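Local atomic coordinates of aldehyde dehydrogenase (Anabaena variabilis, PDB entry 4H7N), a protein that probably oxidises aldehydes to carboxylic acids with NAD+ as the oxidant. Residues G48-G51 with R52-T55; T466-P469 with W470-D473; S357-V360 with M361-T365. All blocks are in the same frame, centred on the assembly; numbering follows the deposited sequence.

In the fold
The three contacts follow the chain in the order contact 1, contact 3, contact 2, and none touches another. Contact 1 lies within the first turns of helix 48-64. Contact 3 occupies the loop that joins strands 349-352 and 369-375, next-door members of the seven-stranded sheet. The centres of contacts 1 and 3 are about 46 Å apart, on opposite sides of the chain's centre. Contact 2 belongs to the C-terminal tail after strand 454-462, a strand of the other mixed sheet; its centre is about 54 Å from that of the chain and about 66 Å from that of contact 3. Of the three, contact 2 alone meets the second subunit, so the tail contributes to the dimer while the other two pack within their own chain.

Contact 1: G48-G51 with R52-T55; sequences GVEG and RITT
Arg52 folds its guanidinium back over the peptide between Gly48 and Val49, near the start of alpha-helix 48-64. One face of the flat group lies on that peptide, with Gly48 C 3.5 Å and Val49 N 3.4 Å above its plane, both toward its rim. The arginine chain turns at chi3 (-64°), which brings NH2 to 3.9 Å from Val49 CB. The group is fixed in rotation by bonds elsewhere: NE gives a hydrogen bond to the carbonyl of Leu152, NH1 to that of Trp44 and to a glycerol probably left from crystallisation. Cut back to alanine, this position would probably leave the carbonyls of Leu152 and Trp44 without their donor and the Gly48-Val49 peptide without its cover.

Val49 and Ile53 stand side by side one turn apart and point the same way. Val49 CG2, anti to the backbone N, meets Ile53 CD1 at 4.0 Å, and Glu50 lies along the same isoleucine, its chain bent at chi2 so that OE1 comes to 3.9 Å from CD1. Helix 82-106 packs here, Leu106 against Val49 and Arg52, Pro103 against Glu50 and Ile53.

The backbone bonds are of the i to i+4 kind: Arg52 N to Gly48 O is 3.0 Å, and Ile53 N reaches Val49 O, as Thr55 N does Gly51 O. Glu50 O is gripped twice by Thr54, whose N and OG1 arrive from opposite faces of the carbonyl plane, with OG1 at 3.2 Å from Glu50 O.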
ATOM      1  N   GLY A  48      15.981  17.399   9.562  1.00 33.51           N
ATOM      2  CA  GLY A  48      15.615  16.489  10.632  1.00 33.27           C
ATOM      3  C   GLY A  48      14.228  16.739  11.214  1.00 33.71           C
ATOM      4  O   GLY A  48      13.675  17.856  11.156  1.00 31.90           O
ATOM      5  N   VAL A  49      13.658  15.689  11.785  1.00 32.20           N
ATOM      6  CA  VAL A  49      12.309  15.790  12.311  1.00 33.57           C
ATOM      7  C   VAL A  49      12.140  16.895  13.364  1.00 33.00           C
ATOM      8  O   VAL A  49      11.099  17.535  13.414  1.00 31.33           O
ATOM      9  CB  VAL A  49      11.816  14.444  12.886  1.00 33.45           C
ATOM     10  CG1 VAL A  49      12.595  14.027  14.108  1.00 36.75           C
ATOM     11  CG2 VAL A  49      10.331  14.549  13.207  1.00 34.02           C
ATOM     12  N   GLU A  50      13.161  17.154  14.165  1.00 33.98           N
ATOM     13  CA  GLU A  50      13.012  18.177  15.212  1.00 37.25           C
ATOM     14  C   GLU A  50      12.959  19.577  14.596  1.00 36.91           C
ATOM     15  O   GLU A  50      12.195  20.431  15.032  1.00 35.83           O
ATOM     16  CB  GLU A  50      14.119  18.074  16.282  1.00 41.24           C
ATOM     17  CG  GLU A  50      14.056  16.827  17.182  1.00 42.23           C
ATOM     18  CD  GLU A  50      12.762  16.713  18.007  1.00 44.35           C
ATOM     19  OE1 GLU A  50      12.015  17.713  18.259  1.00 45.97           O
ATOM     20  OE2 GLU A  50      12.477  15.587  18.428  1.00 47.12           O
ATOM     21  N   GLY A  51      13.798  19.820  13.606  1.00 37.31           N
ATOM     22  CA  GLY A  51      13.727  21.064  12.849  1.00 36.59           C
ATOM     23  C   GLY A  51      12.368  21.234  12.133  1.00 33.50           C
ATOM     24  O   GLY A  51      11.840  22.338  12.093  1.00 33.36           O
ATOM     25  N   ARG A  52      11.809  20.146  11.579  1.00 31.29           N
ATOM     26  CA  ARG A  52      10.540  20.230  10.855  1.00 29.24           C
ATOM     27  C   ARG A  52       9.408  20.548  11.802  1.00 29.57           C
ATOM     28  O   ARG A  52       8.526  21.342  11.444  1.00 30.22           O
ATOM     29  CB  ARG A  52      10.222  18.985  10.002  1.00 27.38           C
ATOM     30  CG  ARG A  52      11.202  18.836   8.862  1.00 28.04           C
ATOM     31  CD  ARG A  52      10.874  17.734   7.891  1.00 27.77           C
ATOM     32  NE  ARG A  52      10.909  16.373   8.464  1.00 26.19           N
ATOM     33  CZ  ARG A  52      11.963  15.570   8.495  1.00 27.19           C
ATOM     34  NH1 ARG A  52      13.124  15.935   7.990  1.00 26.72           N
ATOM     35  NH2 ARG A  52      11.824  14.350   9.013  1.00 26.40           N
ATOM     36  N   ILE A  53       9.442  19.945  12.990  1.00 29.52           N
ATOM     37  CA  ILE A  53       8.508  20.253  14.086  1.00 29.48           C
ATOM     38  C   ILE A  53       8.589  21.720  14.441  1.00 30.73           C
ATOM     39  O   ILE A  53       7.566  22.382  14.529  1.00 29.87           O
ATOM     40  CB  ILE A  53       8.750  19.360  15.332  1.00 31.03           C
ATOM     41  CG1 ILE A  53       8.398  17.909  14.999  1.00 30.21           C
ATOM     42  CG2 ILE A  53       7.872  19.792  16.514  1.00 32.19           C
ATOM     43  CD1 ILE A  53       8.876  16.894  16.035  1.00 31.82           C
ATOM     44  N   THR A  54       9.781  22.254  14.646  1.00 32.73           N
ATOM     45  CA  THR A  54       9.874  23.686  14.990  1.00 34.38           C
ATOM     46  C   THR A  54       9.158  24.550  13.944  1.00 34.16           C
ATOM     47  O   THR A  54       8.400  25.431  14.272  1.00 33.72           O
ATOM     48  CB  THR A  54      11.338  24.090  15.155  1.00 36.09           C
ATOM     49  OG1 THR A  54      11.858  23.350  16.254  1.00 37.07           O
ATOM     50  CG2 THR A  54      11.522  25.616  15.421  1.00 39.30           C
ATOM     51  N   THR A  55       9.407  24.243  12.680  1.00 33.76           N
ATOM     52  CA  THR A  55       8.846  24.960  11.568  1.00 34.07           C
ATOM     53  C   THR A  55       7.327  24.864  11.534  1.00 32.78           C
ATOM     54  O   THR A  55       6.665  25.859  11.366  1.00 33.28           O
ATOM     55  CB  THR A  55       9.433  24.380  10.263  1.00 33.65           C
ATOM     56  OG1 THR A  55      10.839  24.584  10.266  1.00 33.75           O
ATOM     57  CG2 THR A  55       8.910  25.051   9.080  1.00 34.96           C
TER

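Contact 2: T466-P469 with W470-D473; sequences TSDP and WWFD
Ser467 OG gives its proton to Asp473 OD2 over 2.7 Å; the acceptor takes it on its anti lone pair, the one turned from OD1. This bond ties Ser467 to Asp473 across a type I beta turn from Asp468 to Trp471. The turn is closed by Trp471 N to Asp468 O at 3.2 Å, the donor well above the carbonyl plane.

Between the two indoles sits Asp468. Its CB makes a CH-pi contact over a face of each, 3.8 Å from the centroid of the Trp470 five-membered ring and 3.5 Å from that of Trp471. The carboxylate plane is inclined by 43° to the Trp470 ring and 41° to Trp471. Trp470 takes the hindered chi1 of 47°, which lays its benzene ring beside Pro469, with CD 3.6 Å from Trp470 CZ3.

Lys462 forms a salt bridge to Asp468 OD1. On the second subunit, Trp256 meets the rings of Trp470 and Trp471, while Ser252 bonds to Asp473 OD1. Asp468 OD2 also lies near Asp420 of that subunit, so the Lys462 charge probably offsets repulsion between the two acids where the tail joins the dimer.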
ATOM      1  N   THR A 466      36.556 -12.860   7.793  1.00 49.86           N
ATOM      2  CA  THR A 466      36.713 -14.093   7.060  1.00 50.60           C
ATOM      3  C   THR A 466      35.559 -14.248   6.068  1.00 48.20           C
ATOM      4  O   THR A 466      34.561 -13.556   6.159  1.00 45.59           O
ATOM      5  CB  THR A 466      36.770 -15.286   8.006  1.00 51.95           C
ATOM      6  OG1 THR A 466      35.619 -15.244   8.838  1.00 52.07           O
ATOM      7  CG2 THR A 466      38.002 -15.214   8.875  1.00 54.90           C
ATOM      8  N   SER A 467      35.746 -15.151   5.115  1.00 48.63           N
ATOM      9  CA  SER A 467      34.765 -15.482   4.105  1.00 48.87           C
ATOM     10  C   SER A 467      33.407 -15.819   4.697  1.00 47.82           C
ATOM     11  O   SER A 467      33.320 -16.447   5.746  1.00 44.77           O
ATOM     12  CB  SER A 467      35.228 -16.702   3.315  1.00 50.78           C
ATOM     13  OG  SER A 467      36.364 -16.360   2.584  1.00 52.73           O
ATOM     14  N   ASP A 468      32.352 -15.374   4.018  1.00 43.46           N
ATOM     15  CA  ASP A 468      31.026 -15.861   4.307  1.00 43.26           C
ATOM     16  C   ASP A 468      31.005 -17.331   3.903  1.00 43.87           C
ATOM     17  O   ASP A 468      31.543 -17.698   2.843  1.00 43.18           O
ATOM     18  CB  ASP A 468      29.965 -15.096   3.506  1.00 41.37           C
ATOM     19  CG  ASP A 468      29.699 -13.685   4.030  1.00 41.46           C
ATOM     20  OD1 ASP A 468      30.194 -13.320   5.105  1.00 42.93           O
ATOM     21  OD2 ASP A 468      28.924 -12.944   3.355  1.00 40.61           O
ATOM     22  N   PRO A 469      30.377 -18.184   4.732  1.00 44.52           N
ATOM     23  CA  PRO A 469      30.423 -19.617   4.414  1.00 44.65           C
ATOM     24  C   PRO A 469      29.750 -20.002   3.107  1.00 44.01           C
ATOM     25  O   PRO A 469      30.073 -21.034   2.555  1.00 45.60           O
ATOM     26  CB  PRO A 469      29.718 -20.295   5.618  1.00 45.94           C
ATOM     27  CG  PRO A 469      29.068 -19.206   6.407  1.00 46.37           C
ATOM     28  CD  PRO A 469      29.662 -17.883   5.987  1.00 44.17           C
ATOM     29  N   TRP A 470      28.820 -19.180   2.616  1.00 43.11           N
ATOM     30  CA  TRP A 470      28.083 -19.474   1.392  1.00 42.21           C
ATOM     31  C   TRP A 470      28.791 -19.047   0.102  1.00 41.14           C
ATOM     32  O   TRP A 470      28.360 -19.431  -0.985  1.00 43.71           O
ATOM     33  CB  TRP A 470      26.688 -18.851   1.442  1.00 41.54           C
ATOM     34  CG  TRP A 470      26.636 -17.421   1.882  1.00 40.28           C
ATOM     35  CD1 TRP A 470      26.735 -16.324   1.092  1.00 39.51           C
ATOM     36  CD2 TRP A 470      26.489 -16.939   3.222  1.00 41.22           C
ATOM     37  NE1 TRP A 470      26.660 -15.181   1.849  1.00 38.94           N
ATOM     38  CE2 TRP A 470      26.469 -15.524   3.156  1.00 40.23           C
ATOM     39  CE3 TRP A 470      26.350 -17.566   4.470  1.00 42.35           C
ATOM     40  CZ2 TRP A 470      26.331 -14.711   4.296  1.00 40.85           C
ATOM     41  CZ3 TRP A 470      26.226 -16.767   5.606  1.00 42.40           C
ATOM     42  CH2 TRP A 470      26.222 -15.344   5.510  1.00 42.31           C
ATOM     43  N   TRP A 471      29.861 -18.273   0.207  1.00 40.14           N
ATOM     44  CA  TRP A 471      30.658 -17.928  -0.973  1.00 40.82           C
ATOM     45  C   TRP A 471      31.306 -19.160  -1.660  1.00 42.05           C
ATOM     46  O   TRP A 471      31.235 -20.258  -1.171  1.00 41.80           O
ATOM     47  CB  TRP A 471      31.755 -16.919  -0.611  1.00 40.76           C
ATOM     48  CG  TRP A 471      31.256 -15.621  -0.202  1.00 39.39           C
ATOM     49  CD1 TRP A 471      29.984 -15.158  -0.326  1.00 38.21           C
ATOM     50  CD2 TRP A 471      32.009 -14.575   0.409  1.00 39.02           C
ATOM     51  NE1 TRP A 471      29.898 -13.901   0.183  1.00 37.59           N
ATOM     52  CE2 TRP A 471      31.127 -13.517   0.648  1.00 38.32           C
ATOM     53  CE3 TRP A 471      33.344 -14.434   0.786  1.00 40.73           C
ATOM     54  CZ2 TRP A 471      31.523 -12.322   1.256  1.00 38.70           C
ATOM     55  CZ3 TRP A 471      33.746 -13.221   1.390  1.00 40.31           C
ATOM     56  CH2 TRP A 471      32.836 -12.197   1.618  1.00 39.34           C
ATOM     57  N   PHE A 472      31.904 -18.958  -2.824  1.00 43.61           N
ATOM     58  CA  PHE A 472      32.534 -20.040  -3.550  1.00 45.63           C
ATOM     59  C   PHE A 472      33.980 -20.265  -3.074  1.00 48.91           C
ATOM     60  O   PHE A 472      34.645 -21.132  -3.594  1.00 49.54           O
ATOM     61  CB  PHE A 472      32.509 -19.773  -5.051  1.00 45.95           C
ATOM     62  CG  PHE A 472      31.115 -19.687  -5.647  1.00 44.10           C
ATOM     63  CD1 PHE A 472      30.291 -20.795  -5.704  1.00 45.63           C
ATOM     64  CD2 PHE A 472      30.647 -18.505  -6.180  1.00 45.10           C
ATOM     65  CE1 PHE A 472      29.008 -20.699  -6.238  1.00 44.46           C
ATOM     66  CE2 PHE A 472      29.388 -18.418  -6.763  1.00 42.65           C
ATOM     67  CZ  PHE A 472      28.568 -19.518  -6.779  1.00 43.30           C
ATOM     68  N   ASP A 473      34.464 -19.461  -2.127  1.00 51.31           N
ATOM     69  CA  ASP A 473      35.707 -19.752  -1.410  1.00 57.61           C
ATOM     70  C   ASP A 473      35.561 -21.086  -0.670  1.00 57.56           C
ATOM     71  O   ASP A 473      36.365 -21.981  -0.867  1.00 68.10           O
ATOM     72  CB  ASP A 473      36.032 -18.683  -0.361  1.00 58.96           C
ATOM     73  CG  ASP A 473      36.324 -17.312  -0.953  1.00 62.10           C
ATOM     74  OD1 ASP A 473      36.380 -17.135  -2.203  1.00 63.61           O
ATOM     75  OD2 ASP A 473      36.492 -16.376  -0.132  1.00 62.79           O
TER

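Contact 3: S357-V360 with M361-T365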
ATOM      1  N   SER A 357     -34.392  -1.007  -2.694  1.00 35.67           N
ATOM      2  CA  SER A 357     -34.628  -0.661  -4.113  1.00 37.02           C
ATOM      3  C   SER A 357     -34.383   0.834  -4.362  1.00 36.85           C
ATOM      4  O   SER A 357     -34.298   1.261  -5.503  1.00 36.26           O
ATOM      5  CB  SER A 357     -36.051  -0.999  -4.560  1.00 38.64           C
ATOM      6  OG  SER A 357     -36.983  -0.078  -4.010  1.00 37.96           O
HETATM    7  N   MSE A 358     -34.261   1.633  -3.303  1.00 34.06           N
HETATM    8  CA  MSE A 358     -34.158   3.091  -3.451  1.00 33.49           C
HETATM    9  C   MSE A 358     -32.712   3.582  -3.420  1.00 33.58           C
HETATM   10  O   MSE A 358     -31.852   3.067  -2.661  1.00 34.63           O
HETATM   11  CB  MSE A 358     -34.934   3.800  -2.306  1.00 33.76           C
HETATM   12  CG  MSE A 358     -36.371   3.385  -2.157  1.00 33.99           C
HETATM   13 SE   MSE A 358     -37.068   4.008  -0.409  1.00 36.35          SE
HETATM   14  CE  MSE A 358     -38.906   3.442  -0.759  1.00 36.58           C
ATOM     15  N   LYS A 359     -32.434   4.637  -4.186  1.00 34.43           N
ATOM     16  CA  LYS A 359     -31.110   5.234  -4.219  1.00 34.66           C
ATOM     17  C   LYS A 359     -30.644   5.702  -2.883  1.00 33.29           C
ATOM     18  O   LYS A 359     -29.461   5.604  -2.554  1.00 29.81           O
ATOM     19  CB  LYS A 359     -31.116   6.456  -5.112  1.00 38.49           C
ATOM     20  CG  LYS A 359     -31.277   6.137  -6.586  1.00 41.40           C
ATOM     21  CD  LYS A 359     -31.443   7.460  -7.315  1.00 43.07           C
ATOM     22  CE  LYS A 359     -31.986   7.294  -8.712  1.00 46.38           C
ATOM     23  NZ  LYS A 359     -30.846   7.265  -9.653  1.00 48.90           N
ATOM     24  N   VAL A 360     -31.569   6.259  -2.112  1.00 34.15           N
ATOM     25  CA  VAL A 360     -31.207   6.815  -0.811  1.00 33.04           C
ATOM     26  C   VAL A 360     -30.645   5.752   0.160  1.00 31.41           C
ATOM     27  O   VAL A 360     -30.012   6.082   1.148  1.00 31.14           O
ATOM     28  CB  VAL A 360     -32.421   7.577  -0.210  1.00 33.41           C
ATOM     29  CG1 VAL A 360     -33.410   6.614   0.425  1.00 33.26           C
ATOM     30  CG2 VAL A 360     -31.959   8.627   0.779  1.00 33.88           C
HETATM   31  N   MSE A 361     -30.922   4.482  -0.106  1.00 31.06           N
HETATM   32  CA  MSE A 361     -30.386   3.376   0.683  1.00 32.32           C
HETATM   33  C   MSE A 361     -29.193   2.669   0.068  1.00 33.70           C
HETATM   34  O   MSE A 361     -28.617   1.762   0.689  1.00 31.63           O
HETATM   35  CB  MSE A 361     -31.566   2.453   1.023  1.00 35.47           C
HETATM   36  CG  MSE A 361     -32.343   3.222   2.099  1.00 39.64           C
HETATM   37 SE   MSE A 361     -33.311   1.994   3.247  0.85 48.86          SE
HETATM   38  CE  MSE A 361     -31.869   1.903   4.581  1.00 39.62           C
ATOM     39  N   THR A 362     -28.792   3.060  -1.137  1.00 33.99           N
ATOM     40  CA  THR A 362     -27.720   2.359  -1.798  1.00 35.80           C
ATOM     41  C   THR A 362     -26.603   3.290  -2.293  1.00 35.73           C
ATOM     42  O   THR A 362     -25.461   2.988  -2.052  1.00 38.97           O
ATOM     43  CB  THR A 362     -28.226   1.536  -2.973  1.00 36.90           C
ATOM     44  OG1 THR A 362     -28.839   2.406  -3.913  1.00 34.28           O
ATOM     45  CG2 THR A 362     -29.213   0.483  -2.501  1.00 38.62           C
ATOM     46  N   GLU A 363     -26.915   4.400  -2.953  1.00 32.10           N
ATOM     47  CA  GLU A 363     -25.885   5.312  -3.458  1.00 31.37           C
ATOM     48  C   GLU A 363     -25.612   6.393  -2.414  1.00 30.14           C
ATOM     49  O   GLU A 363     -26.512   6.777  -1.694  1.00 28.64           O
ATOM     50  CB  GLU A 363     -26.316   5.941  -4.782  1.00 35.64           C
ATOM     51  CG  GLU A 363     -26.542   4.884  -5.874  1.00 40.04           C
ATOM     52  CD  GLU A 363     -27.246   5.416  -7.118  1.00 45.62           C
ATOM     53  OE1 GLU A 363     -27.303   6.643  -7.334  1.00 45.00           O
ATOM     54  OE2 GLU A 363     -27.759   4.580  -7.895  1.00 53.74           O
ATOM     55  N   GLU A 364     -24.372   6.873  -2.352  1.00 29.55           N
ATOM     56  CA  GLU A 364     -23.982   7.896  -1.406  1.00 32.18           C
ATOM     57  C   GLU A 364     -24.898   9.109  -1.604  1.00 28.92           C
ATOM     58  O   GLU A 364     -25.066   9.590  -2.723  1.00 28.99           O
ATOM     59  CB  GLU A 364     -22.486   8.283  -1.563  1.00 33.39           C
ATOM     60  CG  GLU A 364     -21.954   9.239  -0.471  1.00 35.50           C
ATOM     61  CD  GLU A 364     -20.398   9.290  -0.366  1.00 36.37           C
ATOM     62  OE1 GLU A 364     -19.769   9.399  -1.456  1.00 33.14           O
ATOM     63  OE2 GLU A 364     -19.815   9.217   0.790  1.00 32.44           O
ATOM     64  N   THR A 365     -25.475   9.584  -0.519  1.00 26.60           N
ATOM     65  CA  THR A 365     -26.383  10.745  -0.558  1.00 27.16           C
ATOM     66  C   THR A 365     -25.648  12.057  -0.212  1.00 27.21           C
ATOM     67  O   THR A 365     -25.835  13.083  -0.873  1.00 26.34           O
ATOM     68  CB  THR A 365     -27.557  10.456   0.398  1.00 28.43           C
ATOM     69  OG1 THR A 365     -28.216   9.250  -0.023  1.00 29.24           O
ATOM     70  CG2 THR A 365     -28.591  11.573   0.394  1.00 29.06           C
TER
HETATM   71  O   HOH W   1     -28.252   7.719  -9.794  1.00 51.83           O
HETATM   72  O   HOH W   2     -29.089   8.483   3.171  1.00 31.58           O
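Lys359 and Glu363, four residues apart, lie side by side and point the same way, yet their charges do not meet: NZ stays 4.3 Å from OE1. A water spans them, accepting from Lys359 NZ at 2.6 Å and donating to Glu363 OE1 at 2.8 Å. The lysine is straight as far as CE and bends only at chi4 (-95°), which swings NZ to the water; the glutamate is extended beyond CG.

Val360 crosses Met361 obliquely, with CG1 3.9 Å from the selenomethionine CG. Met361 bends at chi3 (94°) and packs on strands 269-275 and 369-375, against Tyr273 and Met373 among others, whereas Met358, also a selenomethionine, extends toward helix 311-326, against Asp323 and Ala324.

The chain turns tightly here, in the loop from strand 349-352 to strand 369-375, which joins two adjacent strands of the seven-stranded sheet of the family fold. Lys359 O receives two amides: Glu363 N at 2.8 Å, in the carbonyl plane, and Thr362 N at 3.0 Å, above it. Met361 N bonds to Met358 O, where Thr362 OG1 adds only a weak bond.

Thr365 carries its CB toward residues 357-360, OG1 coming to 3.9 Å from Val360 CG2. His320 ND1 is the main hydrogen-bond partner of Thr365 OG1, and Lys236 NZ donates to the carbonyls of both Val360 and Glu363, joining the two sides of the turn.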